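Local coordinates for protein piwi (PDB 6KR6) that directly binds piRNAs of 24 to 30 nucleotides and acts with them to repress transposable elements during meiosis, at residues D443-I448 and L505-V510; S501-I506 and R529-Q534; T607-V612 and A802-F807. All blocks are in the same frame, centred on the assembly; numbering follows the deposited sequence.

Interaction 1 (D443-I448 and L505-V510); sequences DRWAVI and LILCLV. With ZN (zinc ion), chain O.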
loop_
_atom_site.group_PDB
_atom_site.type_symbol
_atom_site.label_atom_id
_atom_site.label_comp_id
_atom_site.label_asym_id
_atom_site.label_seq_id
_atom_site.Cartn_x
_atom_site.Cartn_y
_atom_site.Cartn_z
ATOM N N ASP A 443 -33.690 10.297 -20.282
ATOM C CA ASP A 443 -34.534 10.641 -21.422
ATOM C C ASP A 443 -34.217 9.786 -22.646
ATOM O O ASP A 443 -35.111 9.517 -23.456
ATOM C CB ASP A 443 -34.400 12.140 -21.725
ATOM C CG ASP A 443 -34.284 12.450 -23.206
ATOM O OD1 ASP A 443 -33.203 12.914 -23.625
ATOM O OD2 ASP A 443 -35.273 12.245 -23.944
ATOM N N ARG A 444 -32.976 9.325 -22.786
ATOM C CA ARG A 444 -32.608 8.513 -23.943
ATOM C C ARG A 444 -31.470 7.584 -23.546
ATOM O O ARG A 444 -30.367 8.049 -23.244
ATOM C CB ARG A 444 -32.205 9.393 -25.124
ATOM C CG ARG A 444 -33.006 9.143 -26.392
ATOM C CD ARG A 444 -32.220 9.553 -27.627
ATOM N NE ARG A 444 -32.523 10.910 -28.072
ATOM C CZ ARG A 444 -33.240 11.196 -29.153
ATOM N NH1 ARG A 444 -33.726 10.216 -29.903
ATOM N NH2 ARG A 444 -33.466 12.458 -29.489
ATOM N N TRP A 445 -31.732 6.276 -23.554
ATOM C CA TRP A 445 -30.694 5.278 -23.329
ATOM C C TRP A 445 -31.105 3.991 -24.033
ATOM O O TRP A 445 -32.199 3.887 -24.595
ATOM C CB TRP A 445 -30.429 5.064 -21.831
ATOM C CG TRP A 445 -31.611 4.620 -21.014
ATOM C CD1 TRP A 445 -32.812 5.255 -20.896
ATOM C CD2 TRP A 445 -31.687 3.463 -20.167
ATOM N NE1 TRP A 445 -33.637 4.559 -20.047
ATOM C CE2 TRP A 445 -32.970 3.455 -19.584
ATOM C CE3 TRP A 445 -30.798 2.429 -19.854
ATOM C CZ2 TRP A 445 -33.387 2.456 -18.709
ATOM C CZ3 TRP A 445 -31.215 1.438 -18.981
ATOM C CH2 TRP A 445 -32.498 1.458 -18.420
ATOM N N ALA A 446 -30.207 3.010 -24.015
ATOM C CA ALA A 446 -30.430 1.749 -24.706
ATOM C C ALA A 446 -30.044 0.593 -23.796
ATOM O O ALA A 446 -29.264 0.749 -22.854
ATOM C CB ALA A 446 -29.634 1.676 -26.016
ATOM N N VAL A 447 -30.606 -0.578 -24.090
ATOM C CA VAL A 447 -30.298 -1.804 -23.367
ATOM C C VAL A 447 -30.038 -2.900 -24.389
ATOM O O VAL A 447 -30.920 -3.221 -25.198
ATOM C CB VAL A 447 -31.427 -2.216 -22.410
ATOM C CG1 VAL A 447 -31.200 -3.630 -21.926
ATOM C CG2 VAL A 447 -31.494 -1.261 -21.232
ATOM N N ILE A 448 -28.836 -3.473 -24.345
ATOM C CA ILE A 448 -28.405 -4.529 -25.253
ATOM C C ILE A 448 -28.365 -5.838 -24.477
ATOM O O ILE A 448 -27.729 -5.921 -23.419
ATOM C CB ILE A 448 -27.032 -4.212 -25.870
ATOM C CG1 ILE A 448 -27.065 -2.851 -26.567
ATOM C CG2 ILE A 448 -26.615 -5.305 -26.841
ATOM C CD1 ILE A 448 -25.743 -2.439 -27.166
ATOM N N LEU A 505 -26.765 6.742 -22.161
ATOM C CA LEU A 505 -26.205 5.619 -21.426
ATOM C C LEU A 505 -26.561 4.333 -22.157
ATOM O O LEU A 505 -27.516 4.285 -22.936
ATOM C CB LEU A 505 -26.720 5.595 -19.983
ATOM C CG LEU A 505 -26.072 4.630 -18.991
ATOM C CD1 LEU A 505 -25.852 5.327 -17.663
ATOM C CD2 LEU A 505 -26.937 3.393 -18.814
ATOM N N ILE A 506 -25.769 3.290 -21.904
ATOM C CA ILE A 506 -25.973 1.978 -22.511
ATOM C C ILE A 506 -25.763 0.918 -21.439
ATOM O O ILE A 506 -24.654 0.776 -20.912
ATOM C CB ILE A 506 -25.027 1.733 -23.699
ATOM C CG1 ILE A 506 -25.373 2.666 -24.861
ATOM C CG2 ILE A 506 -25.093 0.283 -24.143
ATOM C CD1 ILE A 506 -24.457 2.520 -26.054
ATOM N N LEU A 507 -26.818 0.178 -21.112
ATOM C CA LEU A 507 -26.736 -0.928 -20.169
ATOM C C LEU A 507 -26.661 -2.237 -20.944
ATOM O O LEU A 507 -27.449 -2.460 -21.869
ATOM C CB LEU A 507 -27.936 -0.931 -19.220
ATOM C CG LEU A 507 -27.814 -1.743 -17.928
ATOM C CD1 LEU A 507 -28.708 -1.144 -16.859
ATOM C CD2 LEU A 507 -28.165 -3.208 -18.146
ATOM N N CYS A 508 -25.722 -3.097 -20.563
ATOM C CA CYS A 508 -25.481 -4.360 -21.252
ATOM C C CYS A 508 -25.610 -5.508 -20.262
ATOM O O CYS A 508 -24.859 -5.576 -19.283
ATOM C CB CYS A 508 -24.102 -4.373 -21.912
ATOM S SG CYS A 508 -23.928 -3.219 -23.291
ATOM N N LEU A 509 -26.556 -6.406 -20.522
ATOM C CA LEU A 509 -26.748 -7.598 -19.705
ATOM C C LEU A 509 -25.842 -8.703 -20.237
ATOM O O LEU A 509 -25.915 -9.055 -21.419
ATOM C CB LEU A 509 -28.213 -8.032 -19.725
ATOM C CG LEU A 509 -28.680 -8.975 -18.613
ATOM C CD1 LEU A 509 -28.479 -8.327 -17.253
ATOM C CD2 LEU A 509 -30.137 -9.366 -18.813
ATOM N N VAL A 510 -24.990 -9.243 -19.371
ATOM C CA VAL A 510 -24.001 -10.234 -19.788
ATOM C C VAL A 510 -24.346 -11.585 -19.175
ATOM O O VAL A 510 -25.042 -11.640 -18.151
ATOM C CB VAL A 510 -22.579 -9.799 -19.402
ATOM C CG1 VAL A 510 -22.292 -8.403 -19.926
ATOM C CG2 VAL A 510 -22.393 -9.862 -17.895
HETATM ZN ZN ZN O . -33.491 14.586 -22.512
#
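Leu505 and Trp445 meet where two neighbouring strands come together in the four-stranded parallel sheet of the MID domain, the Rossmann-like module of Argonaute proteins. The axes of 446-448 and 506-510 run 4.8 Å apart at their closest, in the same direction and turned by 19°. From Leu505, the backbone O accepts the amide of Ala446, and the CD2 methyl lies beside the indole of Trp445. A first torsion that sets CG between the tryptophan's own backbone N and carbonyl carbon (chi1 59°) lays that indole alongside both Leu505 and Leu507, while its NE1 is spent on the carbonyl of Arg476. Ile506 pairs with Ala446, and its CA gives a C-H contact to Ala446 O. Both of these side chains face helix 488-499, as does Ile448; CD1 of Ile448 lies 4.1 Å from CG2 of Ile506.

Leu507 turns to the opposite face. Its CB meets the rim of the indole at CZ3 of Trp445 (4.1 Å), near the ring plane, and also CG2 of Val447. The leucine and valine lie side by side toward helix 454-471. Leu507 grips the neighbouring strand through both of its peptide groups: its N donates to Ala446 O at 3.1 Å, and its O receives the amide of Ile448 at 3.0 Å. Next, Cys508 returns to the face of Ile448, with SG against CB of that isoleucine. Leu509 N donates to Ile448 O, the next rung of the ladder, while its side chain packs on helix 454-471. At the other end, before the strand, OD1 of Asp443 binds a zinc ion at 2.0 Å, a site completed by Asp440 and Lys504.

Interaction 2 (S501-I506 and R529-Q534); sequences SDPKLI and RAVPTQ. With HG (mercury (II) ion), chain H; nucleotides of chain B.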
loop_
_atom_site.group_PDB
_atom_site.type_symbol
_atom_site.label_atom_id
_atom_site.label_comp_id
_atom_site.label_asym_id
_atom_site.label_seq_id
_atom_site.Cartn_x
_atom_site.Cartn_y
_atom_site.Cartn_z
ATOM N N SER A 501 -28.002 6.825 -32.514
ATOM C CA SER A 501 -29.123 7.569 -31.951
ATOM C C SER A 501 -28.712 8.491 -30.809
ATOM O O SER A 501 -29.580 9.156 -30.233
ATOM C CB SER A 501 -30.208 6.604 -31.465
ATOM O OG SER A 501 -29.751 5.831 -30.369
ATOM N N ASP A 502 -27.420 8.541 -30.471
ATOM C CA ASP A 502 -26.873 9.372 -29.404
ATOM C C ASP A 502 -27.554 9.093 -28.069
ATOM O O ASP A 502 -28.390 9.890 -27.620
ATOM C CB ASP A 502 -26.998 10.854 -29.757
ATOM C CG ASP A 502 -26.166 11.234 -30.960
ATOM O OD1 ASP A 502 -25.774 10.331 -31.728
ATOM O OD2 ASP A 502 -25.893 12.438 -31.131
ATOM N N PRO A 503 -27.228 7.987 -27.406
ATOM C CA PRO A 503 -27.831 7.691 -26.106
ATOM C C PRO A 503 -27.018 8.248 -24.948
ATOM O O PRO A 503 -25.789 8.337 -24.991
ATOM C CB PRO A 503 -27.832 6.156 -26.082
ATOM C CG PRO A 503 -26.591 5.797 -26.838
ATOM C CD PRO A 503 -26.399 6.870 -27.894
ATOM N N LYS A 504 -27.739 8.627 -23.890
ATOM C CA LYS A 504 -27.072 9.109 -22.686
ATOM C C LYS A 504 -26.335 7.987 -21.968
ATOM O O LYS A 504 -25.375 8.249 -21.234
ATOM C CB LYS A 504 -28.079 9.760 -21.733
ATOM C CG LYS A 504 -28.770 11.003 -22.262
ATOM C CD LYS A 504 -29.358 11.804 -21.105
ATOM C CE LYS A 504 -30.818 12.167 -21.336
ATOM N NZ LYS A 504 -30.982 13.179 -22.412
ATOM N N LEU A 505 -26.765 6.742 -22.161
ATOM C CA LEU A 505 -26.205 5.619 -21.426
ATOM C C LEU A 505 -26.561 4.333 -22.157
ATOM O O LEU A 505 -27.516 4.285 -22.936
ATOM C CB LEU A 505 -26.720 5.595 -19.983
ATOM C CG LEU A 505 -26.072 4.630 -18.991
ATOM C CD1 LEU A 505 -25.852 5.327 -17.663
ATOM C CD2 LEU A 505 -26.937 3.393 -18.814
ATOM N N ILE A 506 -25.769 3.290 -21.904
ATOM C CA ILE A 506 -25.973 1.978 -22.511
ATOM C C ILE A 506 -25.763 0.918 -21.439
ATOM O O ILE A 506 -24.654 0.776 -20.912
ATOM C CB ILE A 506 -25.027 1.733 -23.699
ATOM C CG1 ILE A 506 -25.373 2.666 -24.861
ATOM C CG2 ILE A 506 -25.093 0.283 -24.143
ATOM C CD1 ILE A 506 -24.457 2.520 -26.054
ATOM N N ARG A 529 -15.683 5.376 -28.766
ATOM C CA ARG A 529 -16.804 6.297 -28.692
ATOM C C ARG A 529 -16.785 6.996 -27.332
ATOM O O ARG A 529 -15.827 6.875 -26.561
ATOM C CB ARG A 529 -18.118 5.553 -28.947
ATOM C CG ARG A 529 -18.052 4.537 -30.083
ATOM C CD ARG A 529 -17.573 5.165 -31.387
ATOM N NE ARG A 529 -18.558 6.078 -31.959
ATOM C CZ ARG A 529 -19.461 5.724 -32.869
ATOM N NH1 ARG A 529 -19.502 4.475 -33.312
ATOM N NH2 ARG A 529 -20.320 6.618 -33.335
ATOM N N ALA A 530 -17.852 7.741 -27.035
ATOM C CA ALA A 530 -17.941 8.506 -25.793
ATOM C C ALA A 530 -19.337 8.355 -25.183
ATOM O O ALA A 530 -20.105 9.305 -25.057
ATOM C CB ALA A 530 -17.600 9.976 -26.036
ATOM N N VAL A 531 -19.671 7.127 -24.783
ATOM C CA VAL A 531 -20.968 6.811 -24.206
ATOM C C VAL A 531 -20.753 6.097 -22.878
ATOM O O VAL A 531 -20.134 5.029 -22.846
ATOM C CB VAL A 531 -21.829 5.942 -25.141
ATOM C CG1 VAL A 531 -23.161 5.616 -24.483
ATOM C CG2 VAL A 531 -22.044 6.642 -26.476
ATOM N N PRO A 532 -21.231 6.638 -21.757
ATOM C CA PRO A 532 -21.126 5.907 -20.488
ATOM C C PRO A 532 -21.986 4.652 -20.508
ATOM O O PRO A 532 -23.124 4.663 -20.981
ATOM C CB PRO A 532 -21.624 6.920 -19.450
ATOM C CG PRO A 532 -22.448 7.889 -20.222
ATOM C CD PRO A 532 -21.837 7.969 -21.588
ATOM N N THR A 533 -21.424 3.558 -19.995
ATOM C CA THR A 533 -22.058 2.253 -20.083
ATOM C C THR A 533 -22.181 1.623 -18.702
ATOM O O THR A 533 -21.469 1.982 -17.761
ATOM C CB THR A 533 -21.278 1.306 -21.009
ATOM O OG1 THR A 533 -19.985 1.045 -20.452
ATOM C CG2 THR A 533 -21.118 1.922 -22.392
ATOM N N GLN A 534 -23.098 0.663 -18.599
ATOM C CA GLN A 534 -23.340 -0.080 -17.370
ATOM C C GLN A 534 -23.439 -1.562 -17.698
ATOM O O GLN A 534 -24.143 -1.947 -18.636
ATOM C CB GLN A 534 -24.619 0.395 -16.675
ATOM C CG GLN A 534 -24.977 -0.415 -15.444
ATOM C CD GLN A 534 -23.869 -0.420 -14.413
ATOM O OE1 GLN A 534 -23.388 0.634 -13.996
ATOM N NE2 GLN A 534 -23.451 -1.611 -13.999
HETATM HG HG HG H . -29.318 3.958 -28.401
ATOM O OP3 U B 1 -20.790 -0.895 -13.664
ATOM P P U B 1 -19.688 -1.401 -14.510
ATOM O OP1 U B 1 -19.839 -0.811 -15.861
ATOM O OP2 U B 1 -18.426 -1.169 -13.768
ATOM O "O5'" U B 1 -19.866 -2.976 -14.668
ATOM C "C5'" U B 1 -19.640 -3.855 -13.570
ATOM C "C4'" U B 1 -20.212 -5.225 -13.830
ATOM O "O4'" U B 1 -19.330 -5.954 -14.727
ATOM C "C3'" U B 1 -20.393 -6.108 -12.595
ATOM O "O3'" U B 1 -21.586 -6.878 -12.733
ATOM C "C2'" U B 1 -19.179 -7.031 -12.650
ATOM O "O2'" U B 1 -19.356 -8.272 -12.000
ATOM C "C1'" U B 1 -18.991 -7.203 -14.155
ATOM N N1 U B 1 -17.614 -7.542 -14.545
ATOM C C2 U B 1 -17.444 -8.457 -15.566
ATOM O O2 U B 1 -18.381 -8.965 -16.158
ATOM N N3 U B 1 -16.138 -8.743 -15.880
ATOM C C4 U B 1 -15.006 -8.228 -15.283
ATOM O O4 U B 1 -13.895 -8.587 -15.679
ATOM C C5 U B 1 -15.266 -7.297 -14.228
ATOM C C6 U B 1 -16.529 -6.997 -13.902
#
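At the outer strand of the MID-domain parallel sheet, beside the pocket that holds the 5' phosphate of the guide RNA, Ile506 pairs with Thr533. Ile506 donates its N to Pro532 O (3.1 Å), and its O receives Gln534 N at 2.8 Å. Ahead of this bridge, the Pro532 ring reaches the backbone O of Lys504 with CG. Val531 packs against the 501-506 segment with one methyl: CG1, anti to the valine's own N (chi1 179°), crosses Ile506 at about a right angle, 3.7 Å from CG1 of that isoleucine, and also touches Pro503 CG. On the same face as Ile506, Thr533 lays its CG2 against the isoleucine's CB. Gln534 bends at chi2 (57°) and turns away to the RNA, where NE2 makes a weak hydrogen bond with OP3 of U1 of chain B, 2.8 Å long. At the far end, Ser501 OG binds a mercury ion together with Gln479 and Cys498. Helix 488-499 packs against Pro503, Ile506 and Val531, while helix 546-560 lies against Leu505 and Gln534, and strand 506-510 continues the pairing with 533-537.

Interaction 3 (T607-V612 and A802-F807); sequences TYFSTV and ALEKKF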
loop_
_atom_site.group_PDB
_atom_site.type_symbol
_atom_site.label_atom_id
_atom_site.label_comp_id
_atom_site.label_asym_id
_atom_site.label_seq_id
_atom_site.Cartn_x
_atom_site.Cartn_y
_atom_site.Cartn_z
ATOM N N THR A 607 -19.229 18.848 -8.449
ATOM C CA THR A 607 -18.951 17.878 -9.498
ATOM C C THR A 607 -17.454 17.601 -9.525
ATOM O O THR A 607 -16.671 18.228 -8.809
ATOM C CB THR A 607 -19.432 18.364 -10.872
ATOM O OG1 THR A 607 -20.391 19.413 -10.703
ATOM C CG2 THR A 607 -20.084 17.218 -11.638
ATOM N N TYR A 608 -17.057 16.645 -10.360
ATOM C CA TYR A 608 -15.685 16.169 -10.383
ATOM C C TYR A 608 -15.181 16.067 -11.815
ATOM O O TYR A 608 -15.949 15.837 -12.752
ATOM C CB TYR A 608 -15.564 14.813 -9.672
ATOM C CG TYR A 608 -15.944 14.861 -8.206
ATOM C CD1 TYR A 608 -14.976 15.013 -7.222
ATOM C CD2 TYR A 608 -17.271 14.764 -7.808
ATOM C CE1 TYR A 608 -15.318 15.060 -5.882
ATOM C CE2 TYR A 608 -17.622 14.809 -6.472
ATOM C CZ TYR A 608 -16.640 14.957 -5.513
ATOM O OH TYR A 608 -16.980 15.006 -4.182
ATOM N N PHE A 609 -13.871 16.242 -11.965
ATOM C CA PHE A 609 -13.184 16.220 -13.247
ATOM C C PHE A 609 -12.111 15.143 -13.186
ATOM O O PHE A 609 -11.316 15.114 -12.242
ATOM C CB PHE A 609 -12.579 17.599 -13.543
ATOM C CG PHE A 609 -11.627 17.623 -14.703
ATOM C CD1 PHE A 609 -12.091 17.833 -15.991
ATOM C CD2 PHE A 609 -10.266 17.472 -14.503
ATOM C CE1 PHE A 609 -11.214 17.870 -17.057
ATOM C CE2 PHE A 609 -9.387 17.509 -15.564
ATOM C CZ PHE A 609 -9.863 17.705 -16.845
ATOM N N SER A 610 -12.090 14.257 -14.179
ATOM C CA SER A 610 -11.236 13.077 -14.135
ATOM C C SER A 610 -10.437 12.941 -15.421
ATOM O O SER A 610 -11.012 12.938 -16.514
ATOM C CB SER A 610 -12.071 11.814 -13.902
ATOM O OG SER A 610 -13.180 11.767 -14.780
ATOM N N THR A 611 -9.117 12.813 -15.285
ATOM C CA THR A 611 -8.232 12.577 -16.419
ATOM C C THR A 611 -7.330 11.387 -16.126
ATOM O O THR A 611 -7.078 11.041 -14.969
ATOM C CB THR A 611 -7.364 13.803 -16.742
ATOM O OG1 THR A 611 -8.100 14.998 -16.472
ATOM C CG2 THR A 611 -6.953 13.796 -18.208
ATOM N N VAL A 612 -6.852 10.753 -17.197
ATOM C CA VAL A 612 -5.846 9.704 -17.111
ATOM C C VAL A 612 -4.776 9.993 -18.150
ATOM O O VAL A 612 -5.036 10.620 -19.183
ATOM C CB VAL A 612 -6.425 8.289 -17.331
ATOM C CG1 VAL A 612 -5.899 7.327 -16.277
ATOM C CG2 VAL A 612 -7.949 8.316 -17.345
ATOM N N ALA A 802 -14.541 13.700 -23.738
ATOM C CA ALA A 802 -15.897 14.198 -23.534
ATOM C C ALA A 802 -16.462 13.804 -22.177
ATOM O O ALA A 802 -17.393 14.457 -21.692
ATOM C CB ALA A 802 -16.819 13.693 -24.646
ATOM N N LEU A 803 -15.919 12.760 -21.554
ATOM C CA LEU A 803 -16.419 12.239 -20.291
ATOM C C LEU A 803 -15.713 12.844 -19.082
ATOM O O LEU A 803 -15.726 12.239 -18.003
ATOM C CB LEU A 803 -16.275 10.716 -20.270
ATOM C CG LEU A 803 -16.717 10.016 -21.557
ATOM C CD1 LEU A 803 -16.237 8.571 -21.604
ATOM C CD2 LEU A 803 -18.226 10.088 -21.697
ATOM N N GLU A 804 -15.107 14.025 -19.237
ATOM C CA GLU A 804 -14.285 14.595 -18.171
ATOM C C GLU A 804 -15.084 14.859 -16.900
ATOM O O GLU A 804 -14.526 14.805 -15.799
ATOM C CB GLU A 804 -13.632 15.892 -18.651
ATOM C CG GLU A 804 -12.437 15.699 -19.567
ATOM C CD GLU A 804 -11.919 17.008 -20.138
ATOM O OE1 GLU A 804 -10.719 17.077 -20.481
ATOM O OE2 GLU A 804 -12.710 17.971 -20.236
ATOM N N LYS A 805 -16.378 15.146 -17.024
ATOM C CA LYS A 805 -17.196 15.544 -15.885
ATOM C C LYS A 805 -18.124 14.437 -15.400
ATOM O O LYS A 805 -19.008 14.700 -14.578
ATOM C CB LYS A 805 -18.012 16.789 -16.238
ATOM C CG LYS A 805 -17.186 18.049 -16.428
ATOM C CD LYS A 805 -16.587 18.513 -15.113
ATOM C CE LYS A 805 -17.650 18.606 -14.027
ATOM N NZ LYS A 805 -18.829 19.409 -14.460
ATOM N N LYS A 806 -17.944 13.210 -15.875
ATOM C CA LYS A 806 -18.830 12.111 -15.541
ATOM C C LYS A 806 -18.056 11.013 -14.825
ATOM O O LYS A 806 -16.852 10.842 -15.036
ATOM C CB LYS A 806 -19.500 11.552 -16.801
ATOM C CG LYS A 806 -20.199 12.615 -17.636
ATOM C CD LYS A 806 -20.844 12.029 -18.880
ATOM C CE LYS A 806 -21.612 13.096 -19.648
ATOM N NZ LYS A 806 -22.315 12.537 -20.833
ATOM N N PHE A 807 -18.758 10.277 -13.967
ATOM C CA PHE A 807 -18.177 9.142 -13.248
ATOM C C PHE A 807 -18.276 7.860 -14.066
ATOM O O PHE A 807 -18.740 6.827 -13.588
ATOM C CB PHE A 807 -18.859 8.976 -11.897
ATOM C CG PHE A 807 -18.359 9.916 -10.842
ATOM C CD1 PHE A 807 -17.040 9.871 -10.425
ATOM C CD2 PHE A 807 -19.213 10.828 -10.248
ATOM C CE1 PHE A 807 -16.577 10.727 -9.448
ATOM C CE2 PHE A 807 -18.755 11.687 -9.268
ATOM C CZ PHE A 807 -17.436 11.634 -8.868
#
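Ser610 and Glu804 join the strand 608-614 to a turn near the C-terminus. Ser610 N donates to Glu804 O at 3.0 Å, and Ser610 OG adds a weak bond to the same oxygen, so a single carbonyl takes both donors of the serine. The turn that presents this oxygen is a type I turn from Leu803 to Lys806, closed by Lys806 N on Leu803 O. In reverse, Tyr608 O receives a C-H contact from Lys805 CA.

The close packing is carried by Tyr608 with Phe807 and by Phe609 with Glu804. Tyr608 and Phe807, both buried, meet at an oblique 46°, their centroids 5.3 Å apart, with CZ of Phe807 reaching CD2 of Tyr608; Phe807 also meets the ring of Tyr783. The Phe609 ring runs beside the extended Glu804 chain. Glu804 CD lies at the ring's edge, 3.3 Å from CE1 of Phe609, and the carboxylate is turned 64° from the ring; the long ion pair of its OE1 with Lys631 is weak. With an alanine in place of Phe609, the packing between the turn and helix 625-640 would probably be lost and the Glu804 carboxylate left freer to turn.

The looser side is more open to solvent. There Lys805 curls back, bent at three torsions, laying CE 3.6 Å from CB of Thr607, while its NZ forms a salt bridge with Glu639. The C-terminal tail thus lies along the edge of strand 608-614, which pairs with 592-599 on its other side, in the RNase H-like PIWI domain of Argonaute proteins.

Interactions 1 and 2 belong to one parallel sheet and share Leu505 and Ile506: Cys508 N probably bonds to Gln534 O across the strands, and Asp443 meets Lys504 in a salt bridge at the zinc site. Both are buried, but interaction 1 is a regular ladder covered by helices on two faces, whereas interaction 2 has a single bridge, proline and valine packing, and a side chain turned to the RNA. Interaction 3 is only partly buried, lies in the PIWI domain, and relies on side-chain packing and a carbonyl that takes both donors of one serine. It touches interaction 2 where Leu803 packs on Ala530 and Pro532, while interaction 1 does not reach it.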